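Aminotransferase, class I (PDB 2O1B) probably catalyses pyridoxal-5'-phosphate-dependent transfer of amino groups between amino acids and 2-oxo acids, as an aspartate-type class I aminotransferase. Local coordinates at residues E88-A93 and A293-L298; V112-G117 and A284-A289. All blocks are in the same frame, centred on the assembly; numbering follows the deposited sequence.

Both contacts are largely buried and lie on the same side of the chain's centre, with their own centres about 11 Å apart. Contact 1 joins two helices entirely through carbon packing, with alanines and branched residues around one phenylalanine ring. Contact 2 sets the end of an edge strand against the loop leading into helix 288-300, so it mixes apolar packing with backbone polar atoms and reaches the cofactor pocket at Gly-117. Helix 288-300 serves both, and helix 88-102 precedes strand 112-115 in the chain. Phe-90 physically joins them: its CE2 lies 3.5 Å from Ile-114 CG1 and 3.9 Å from Met-286 SE, making one continuous apolar layer.

Contact 1 of 2, residues E88-A93 and A293-L298; sequences EAFKQA and AAIYAL
Phe-90 and Ile-295 mark the closest backbone approach of two helical segments that run nearly the same way, at 28° to each other with axes 9.2 Å apart; their CA atoms are 5.5 Å apart. Small alanines around this approach let one backbone come near a neighbouring side chain. Ile-295 lies against the backbone of the facing helix, with CG1 3.6 Å from Phe-90 CA, while its CD1 reaches on to Ala-89 CB at 3.8 Å. Its beta-branch also brings CG2 near Ala-93 CB. These helices pack within a fold-type I aminotransferase: helix 88-102 lies against strand 112-115, and helix 288-300 is backed by helix 63-72. The Phe-90 ring swings toward the partner because CG stands anti to the backbone N (chi1 -166°). Leu-298 CD1 meets the ring at its edge, near its plane, 3.8 Å from CE1, and Ala-294 CB approaches obliquely, 3.7 Å from CZ; a bare methyl fits beside so large a ring. Farther along, Ala-93 CB faces Leu-298 CB at 4.3 Å, a small residue against a branched one. Lys-91 and Glu-88 point away from this apolar seam and form salt bridges with Glu-109 and Lys-108, respectively.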
ATOM      1  N   GLU A  88     -14.993  12.647   0.596  1.00 28.27           N
ATOM      2  CA  GLU A  88     -15.388  13.711  -0.321  1.00 28.21           C
ATOM      3  C   GLU A  88     -14.572  14.983  -0.109  1.00 27.30           C
ATOM      4  O   GLU A  88     -14.143  15.625  -1.074  1.00 26.82           O
ATOM      5  CB  GLU A  88     -16.874  14.019  -0.171  1.00 28.80           C
ATOM      6  CG  GLU A  88     -17.758  13.254  -1.143  1.00 32.31           C
ATOM      7  CD  GLU A  88     -17.526  13.679  -2.587  1.00 35.72           C
ATOM      8  OE1 GLU A  88     -17.805  14.858  -2.923  1.00 38.92           O
ATOM      9  OE2 GLU A  88     -17.059  12.830  -3.381  1.00 36.40           O
ATOM     10  N   ALA A  89     -14.364  15.341   1.155  1.00 26.46           N
ATOM     11  CA  ALA A  89     -13.568  16.514   1.506  1.00 25.99           C
ATOM     12  C   ALA A  89     -12.116  16.415   0.998  1.00 25.97           C
ATOM     13  O   ALA A  89     -11.512  17.434   0.674  1.00 25.92           O
ATOM     14  CB  ALA A  89     -13.604  16.752   2.998  1.00 25.67           C
ATOM     15  N   PHE A  90     -11.576  15.198   0.929  1.00 25.80           N
ATOM     16  CA  PHE A  90     -10.214  14.971   0.407  1.00 25.85           C
ATOM     17  C   PHE A  90     -10.226  15.133  -1.105  1.00 26.03           C
ATOM     18  O   PHE A  90      -9.442  15.915  -1.650  1.00 25.41           O
ATOM     19  CB  PHE A  90      -9.652  13.601   0.861  1.00 25.81           C
ATOM     20  CG  PHE A  90      -8.135  13.420   0.667  1.00 25.89           C
ATOM     21  CD1 PHE A  90      -7.294  14.485   0.356  1.00 26.74           C
ATOM     22  CD2 PHE A  90      -7.560  12.158   0.830  1.00 27.37           C
ATOM     23  CE1 PHE A  90      -5.917  14.283   0.173  1.00 27.00           C
ATOM     24  CE2 PHE A  90      -6.185  11.950   0.669  1.00 26.41           C
ATOM     25  CZ  PHE A  90      -5.368  13.012   0.337  1.00 27.12           C
ATOM     26  N   LYS A  91     -11.143  14.438  -1.782  1.00 25.90           N
ATOM     27  CA  LYS A  91     -11.281  14.595  -3.240  1.00 26.24           C
ATOM     28  C   LYS A  91     -11.448  16.068  -3.625  1.00 26.07           C
ATOM     29  O   LYS A  91     -10.906  16.532  -4.631  1.00 25.81           O
ATOM     30  CB  LYS A  91     -12.476  13.792  -3.755  1.00 26.26           C
ATOM     31  CG  LYS A  91     -12.395  12.290  -3.513  1.00 26.71           C
ATOM     32  CD  LYS A  91     -13.662  11.631  -4.026  1.00 28.14           C
ATOM     33  CE  LYS A  91     -13.699  10.147  -3.705  1.00 29.08           C
ATOM     34  NZ  LYS A  91     -15.085   9.613  -3.878  1.00 29.91           N
ATOM     35  N   GLN A  92     -12.206  16.792  -2.805  1.00 26.24           N
ATOM     36  CA  GLN A  92     -12.473  18.205  -3.012  1.00 26.18           C
ATOM     37  C   GLN A  92     -11.255  19.091  -2.746  1.00 26.06           C
ATOM     38  O   GLN A  92     -11.055  20.083  -3.446  1.00 26.05           O
ATOM     39  CB  GLN A  92     -13.656  18.653  -2.155  1.00 26.24           C
ATOM     40  CG  GLN A  92     -14.113  20.080  -2.420  1.00 27.37           C
ATOM     41  CD  GLN A  92     -14.790  20.245  -3.774  1.00 27.88           C
ATOM     42  OE1 GLN A  92     -15.752  19.552  -4.079  1.00 28.55           O
ATOM     43  NE2 GLN A  92     -14.302  21.182  -4.575  1.00 26.24           N
ATOM     44  N   ALA A  93     -10.461  18.753  -1.730  1.00 26.20           N
ATOM     45  CA  ALA A  93      -9.245  19.524  -1.430  1.00 26.15           C
ATOM     46  C   ALA A  93      -8.234  19.378  -2.564  1.00 26.06           C
ATOM     47  O   ALA A  93      -7.485  20.308  -2.856  1.00 25.88           O
ATOM     48  CB  ALA A  93      -8.630  19.094  -0.107  1.00 26.01           C
ATOM     49  N   ALA A 293      -5.539  15.229   7.948  1.00 22.03           N
ATOM     50  CA  ALA A 293      -4.274  15.954   7.971  1.00 21.46           C
ATOM     51  C   ALA A 293      -3.869  16.408   6.566  1.00 21.38           C
ATOM     52  O   ALA A 293      -3.407  17.527   6.386  1.00 20.85           O
ATOM     53  CB  ALA A 293      -3.190  15.094   8.580  1.00 21.03           C
ATOM     54  N   ALA A 294      -4.050  15.527   5.580  1.00 20.90           N
ATOM     55  CA  ALA A 294      -3.796  15.845   4.179  1.00 21.31           C
ATOM     56  C   ALA A 294      -4.702  16.967   3.640  1.00 21.63           C
ATOM     57  O   ALA A 294      -4.242  17.854   2.902  1.00 21.33           O
ATOM     58  CB  ALA A 294      -3.929  14.594   3.334  1.00 21.03           C
ATOM     59  N   ILE A 295      -5.980  16.925   4.022  1.00 22.01           N
ATOM     60  CA  ILE A 295      -6.963  17.932   3.637  1.00 22.62           C
ATOM     61  C   ILE A 295      -6.499  19.257   4.197  1.00 23.06           C
ATOM     62  O   ILE A 295      -6.468  20.268   3.497  1.00 23.47           O
ATOM     63  CB  ILE A 295      -8.378  17.602   4.214  1.00 22.98           C
ATOM     64  CG1 ILE A 295      -9.034  16.456   3.435  1.00 22.97           C
ATOM     65  CG2 ILE A 295      -9.293  18.856   4.219  1.00 22.30           C
ATOM     66  CD1 ILE A 295     -10.112  15.691   4.222  1.00 22.58           C
ATOM     67  N   TYR A 296      -6.134  19.244   5.472  1.00 23.82           N
ATOM     68  CA  TYR A 296      -5.716  20.465   6.136  1.00 24.13           C
ATOM     69  C   TYR A 296      -4.491  21.050   5.445  1.00 24.44           C
ATOM     70  O   TYR A 296      -4.436  22.249   5.215  1.00 24.53           O
ATOM     71  CB  TYR A 296      -5.430  20.200   7.606  1.00 24.78           C
ATOM     72  CG  TYR A 296      -5.343  21.468   8.401  1.00 24.81           C
ATOM     73  CD1 TYR A 296      -4.109  22.040   8.706  1.00 25.23           C
ATOM     74  CD2 TYR A 296      -6.498  22.120   8.821  1.00 25.97           C
ATOM     75  CE1 TYR A 296      -4.034  23.213   9.428  1.00 23.17           C
ATOM     76  CE2 TYR A 296      -6.432  23.288   9.545  1.00 25.66           C
ATOM     77  CZ  TYR A 296      -5.201  23.825   9.845  1.00 25.60           C
ATOM     78  OH  TYR A 296      -5.148  24.986  10.566  1.00 26.15           O
ATOM     79  N   ALA A 297      -3.537  20.191   5.074  1.00 24.50           N
ATOM     80  CA  ALA A 297      -2.304  20.641   4.434  1.00 24.76           C
ATOM     81  C   ALA A 297      -2.587  21.336   3.110  1.00 24.88           C
ATOM     82  O   ALA A 297      -2.166  22.474   2.899  1.00 24.66           O
ATOM     83  CB  ALA A 297      -1.344  19.483   4.242  1.00 24.37           C
ATOM     84  N   LEU A 298      -3.308  20.643   2.232  1.00 25.05           N
ATOM     85  CA  LEU A 298      -3.644  21.146   0.903  1.00 25.05           C
ATOM     86  C   LEU A 298      -4.419  22.440   0.940  1.00 25.29           C
ATOM     87  O   LEU A 298      -4.144  23.347   0.161  1.00 24.95           O
ATOM     88  CB  LEU A 298      -4.427  20.089   0.115  1.00 25.23           C
ATOM     89  CG  LEU A 298      -3.600  18.864  -0.284  1.00 25.69           C
ATOM     90  CD1 LEU A 298      -4.501  17.718  -0.739  1.00 26.55           C
ATOM     91  CD2 LEU A 298      -2.623  19.251  -1.376  1.00 26.35           C
TER

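Contact 2 of 2, residues V112-G117 and A284-A289. With PLP (pyridoxal-5'-phosphate), chain B.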
ATOM      1  N   VAL A 112      -9.704  11.856 -10.102  1.00 26.61           N
ATOM      2  CA  VAL A 112      -8.933  11.923  -8.868  1.00 26.76           C
ATOM      3  C   VAL A 112      -8.823  10.542  -8.216  1.00 26.84           C
ATOM      4  O   VAL A 112      -9.835   9.874  -8.006  1.00 26.64           O
ATOM      5  CB  VAL A 112      -9.576  12.915  -7.861  1.00 26.81           C
ATOM      6  CG1 VAL A 112      -8.825  12.895  -6.559  1.00 27.74           C
ATOM      7  CG2 VAL A 112      -9.596  14.334  -8.423  1.00 26.67           C
ATOM      8  N   CYS A 113      -7.592  10.129  -7.902  1.00 26.94           N
ATOM      9  CA  CYS A 113      -7.326   8.882  -7.167  1.00 26.64           C
ATOM     10  C   CYS A 113      -6.300   9.159  -6.086  1.00 26.60           C
ATOM     11  O   CYS A 113      -5.172   9.574  -6.382  1.00 26.39           O
ATOM     12  CB  CYS A 113      -6.797   7.784  -8.101  1.00 26.04           C
ATOM     13  SG  CYS A 113      -6.453   6.189  -7.286  1.00 28.56           S
ATOM     14  N   ILE A 114      -6.697   8.951  -4.837  1.00 26.37           N
ATOM     15  CA  ILE A 114      -5.811   9.124  -3.694  1.00 27.19           C
ATOM     16  C   ILE A 114      -4.770   8.008  -3.641  1.00 26.81           C
ATOM     17  O   ILE A 114      -5.097   6.852  -3.906  1.00 26.84           O
ATOM     18  CB  ILE A 114      -6.630   9.139  -2.391  1.00 27.16           C
ATOM     19  CG1 ILE A 114      -7.369  10.469  -2.266  1.00 28.62           C
ATOM     20  CG2 ILE A 114      -5.742   9.008  -1.192  1.00 28.88           C
ATOM     21  CD1 ILE A 114      -8.821  10.402  -2.583  1.00 32.62           C
ATOM     22  N   LEU A 115      -3.524   8.362  -3.302  1.00 26.65           N
ATOM     23  CA  LEU A 115      -2.409   7.399  -3.276  1.00 26.12           C
ATOM     24  C   LEU A 115      -1.802   7.242  -1.887  1.00 25.89           C
ATOM     25  O   LEU A 115      -1.702   8.208  -1.139  1.00 25.85           O
ATOM     26  CB  LEU A 115      -1.314   7.780  -4.289  1.00 25.81           C
ATOM     27  CG  LEU A 115      -1.706   7.923  -5.769  1.00 25.69           C
ATOM     28  CD1 LEU A 115      -0.544   8.428  -6.615  1.00 23.83           C
ATOM     29  CD2 LEU A 115      -2.255   6.619  -6.331  1.00 24.59           C
ATOM     30  N   TYR A 116      -1.382   6.020  -1.566  1.00 25.87           N
ATOM     31  CA  TYR A 116      -0.774   5.693  -0.275  1.00 25.86           C
ATOM     32  C   TYR A 116       0.733   5.974  -0.342  1.00 25.89           C
ATOM     33  O   TYR A 116       1.560   5.056  -0.237  1.00 25.66           O
ATOM     34  CB  TYR A 116      -1.029   4.221   0.058  1.00 25.71           C
ATOM     35  CG  TYR A 116      -2.493   3.843   0.038  1.00 26.31           C
ATOM     36  CD1 TYR A 116      -3.252   3.883   1.202  1.00 25.88           C
ATOM     37  CD2 TYR A 116      -3.124   3.448  -1.148  1.00 25.77           C
ATOM     38  CE1 TYR A 116      -4.604   3.539   1.196  1.00 25.81           C
ATOM     39  CE2 TYR A 116      -4.477   3.105  -1.169  1.00 26.72           C
ATOM     40  CZ  TYR A 116      -5.212   3.159   0.007  1.00 27.07           C
ATOM     41  OH  TYR A 116      -6.548   2.817   0.014  1.00 26.55           O
ATOM     42  N   GLY A 117       1.070   7.249  -0.524  1.00 26.05           N
ATOM     43  CA  GLY A 117       2.404   7.665  -0.944  1.00 26.48           C
ATOM     44  C   GLY A 117       2.480   7.438  -2.437  1.00 26.40           C
ATOM     45  O   GLY A 117       1.983   6.423  -2.927  1.00 26.89           O
ATOM     46  N   ALA A 284      -7.993  -1.105   1.273  1.00 24.88           N
ATOM     47  CA  ALA A 284      -9.315  -0.953   1.862  1.00 24.92           C
ATOM     48  C   ALA A 284      -9.547   0.485   2.324  1.00 25.31           C
ATOM     49  O   ALA A 284     -10.231   0.724   3.322  1.00 25.19           O
ATOM     50  CB  ALA A 284      -9.483  -1.925   3.037  1.00 25.16           C
ATOM     51  N   GLY A 285      -8.978   1.442   1.592  1.00 25.25           N
ATOM     52  CA  GLY A 285      -9.152   2.853   1.926  1.00 26.28           C
ATOM     53  C   GLY A 285      -7.994   3.414   2.729  1.00 26.53           C
ATOM     54  O   GLY A 285      -7.213   2.659   3.322  1.00 27.34           O
HETATM   55  N   MSE A 286      -7.883   4.743   2.743  1.00 26.10           N
HETATM   56  CA  MSE A 286      -6.857   5.430   3.512  1.00 25.24           C
HETATM   57  C   MSE A 286      -7.361   5.798   4.910  1.00 25.10           C
HETATM   58  O   MSE A 286      -8.502   6.230   5.080  1.00 24.54           O
HETATM   59  CB  MSE A 286      -6.377   6.690   2.780  1.00 25.21           C
HETATM   60  CG  MSE A 286      -5.367   7.509   3.567  1.00 23.21           C
HETATM   61 SE   MSE A 286      -4.603   8.985   2.553  0.70 26.11          SE
HETATM   62  CE  MSE A 286      -3.614   7.895   1.267  1.00 20.38           C
ATOM     63  N   PHE A 287      -6.479   5.643   5.895  1.00 24.61           N
ATOM     64  CA  PHE A 287      -6.720   6.082   7.268  1.00 24.27           C
ATOM     65  C   PHE A 287      -7.417   7.439   7.272  1.00 23.76           C
ATOM     66  O   PHE A 287      -6.905   8.398   6.707  1.00 24.12           O
ATOM     67  CB  PHE A 287      -5.372   6.143   7.999  1.00 24.52           C
ATOM     68  CG  PHE A 287      -5.468   6.364   9.496  1.00 24.94           C
ATOM     69  CD1 PHE A 287      -6.612   6.017  10.220  1.00 24.48           C
ATOM     70  CD2 PHE A 287      -4.364   6.876  10.190  1.00 24.74           C
ATOM     71  CE1 PHE A 287      -6.672   6.213  11.610  1.00 24.64           C
ATOM     72  CE2 PHE A 287      -4.417   7.072  11.583  1.00 24.11           C
ATOM     73  CZ  PHE A 287      -5.570   6.734  12.289  1.00 24.34           C
ATOM     74  N   GLY A 288      -8.596   7.504   7.882  1.00 23.07           N
ATOM     75  CA  GLY A 288      -9.371   8.737   7.908  1.00 22.80           C
ATOM     76  C   GLY A 288      -8.625   9.927   8.499  1.00 22.62           C
ATOM     77  O   GLY A 288      -8.700  11.030   7.968  1.00 22.37           O
ATOM     78  N   ALA A 289      -7.922   9.706   9.607  1.00 23.01           N
ATOM     79  CA  ALA A 289      -7.154  10.777  10.269  1.00 23.06           C
ATOM     80  C   ALA A 289      -5.992  11.280   9.392  1.00 23.15           C
ATOM     81  O   ALA A 289      -5.680  12.472   9.392  1.00 23.33           O
ATOM     82  CB  ALA A 289      -6.653  10.318  11.615  1.00 22.86           C
TER
HETATM   83  N1  PLP B 400       9.047  10.385  -7.520  1.00 16.80           N
HETATM   84  C2  PLP B 400      10.146  11.204  -7.339  1.00 18.21           C
HETATM   85  C2A PLP B 400      10.776  11.864  -8.535  1.00 17.70           C
HETATM   86  C3  PLP B 400      10.616  11.421  -6.042  1.00 17.69           C
HETATM   87  O3  PLP B 400      11.695  12.224  -5.811  1.00 20.28           O
HETATM   88  C4  PLP B 400       9.983  10.807  -4.952  1.00 18.49           C
HETATM   89  C4A PLP B 400      10.130  11.461  -3.610  1.00 17.73           C
HETATM   90  C5  PLP B 400       8.884   9.968  -5.153  1.00 18.05           C
HETATM   91  C6  PLP B 400       8.421   9.759  -6.452  1.00 18.26           C
HETATM   92  C5A PLP B 400       8.195   9.265  -3.991  1.00 19.43           C
HETATM   93  O4P PLP B 400       7.405  10.143  -3.212  1.00 21.63           O
HETATM   94  P   PLP B 400       6.451   9.574  -2.038  1.00 20.36           P
HETATM   95  O1P PLP B 400       7.054   9.933  -0.689  1.00 18.00           O
HETATM   96  O2P PLP B 400       6.365   8.082  -2.213  1.00 18.93           O
HETATM   97  O3P PLP B 400       5.111  10.236  -2.195  1.00 19.72           O
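Met-286, present as selenomethionine, reaches from its loop to the end of strand 112-115. Its chain leaves the backbone extended and then bends at the selenium (chi3 -67°), which carries the terminal methyl in against the strand. Here packing is close: CE lies 3.4 Å from Ile-114 CG2, a tight fit for two methyl carbons, and 3.1 Å from the carbonyl O of Leu-115. A long, flexible, unbranched side chain suits this span from loop to strand. The hydroxyl end of Tyr-116 is also close, its OH 3.2 Å from Gly-285 N, and the ring presents its edge to the Gly-285 backbone. Slacker is the flank between them, where the Tyr-116 and Met-286 side chains run past each other head to tail with CE1 3.9 Å from Met-286 CB; Tyr-116 is partly exposed. Gly-285 adopts phi 97° and psi 161°, a conformation open to glycine because it has no CB to meet the carbonyl O of Ala-284. Tyr-116 also centres an inverse gamma turn, closed by a weak bond from Gly-117 N to Leu-115 O; Gly-117 C lies 3.8 Å from phosphate atom O3P of PLP. On the loop side, Ala-284 and Phe-287 pack on the second subunit. Strand 112-115 pairs antiparallel with strand 263-267 as an outermost strand of the chain's mixed sheet, with Ile-114 turned to helix 88-102 and Cys-113 and Leu-115 to helix 269-282.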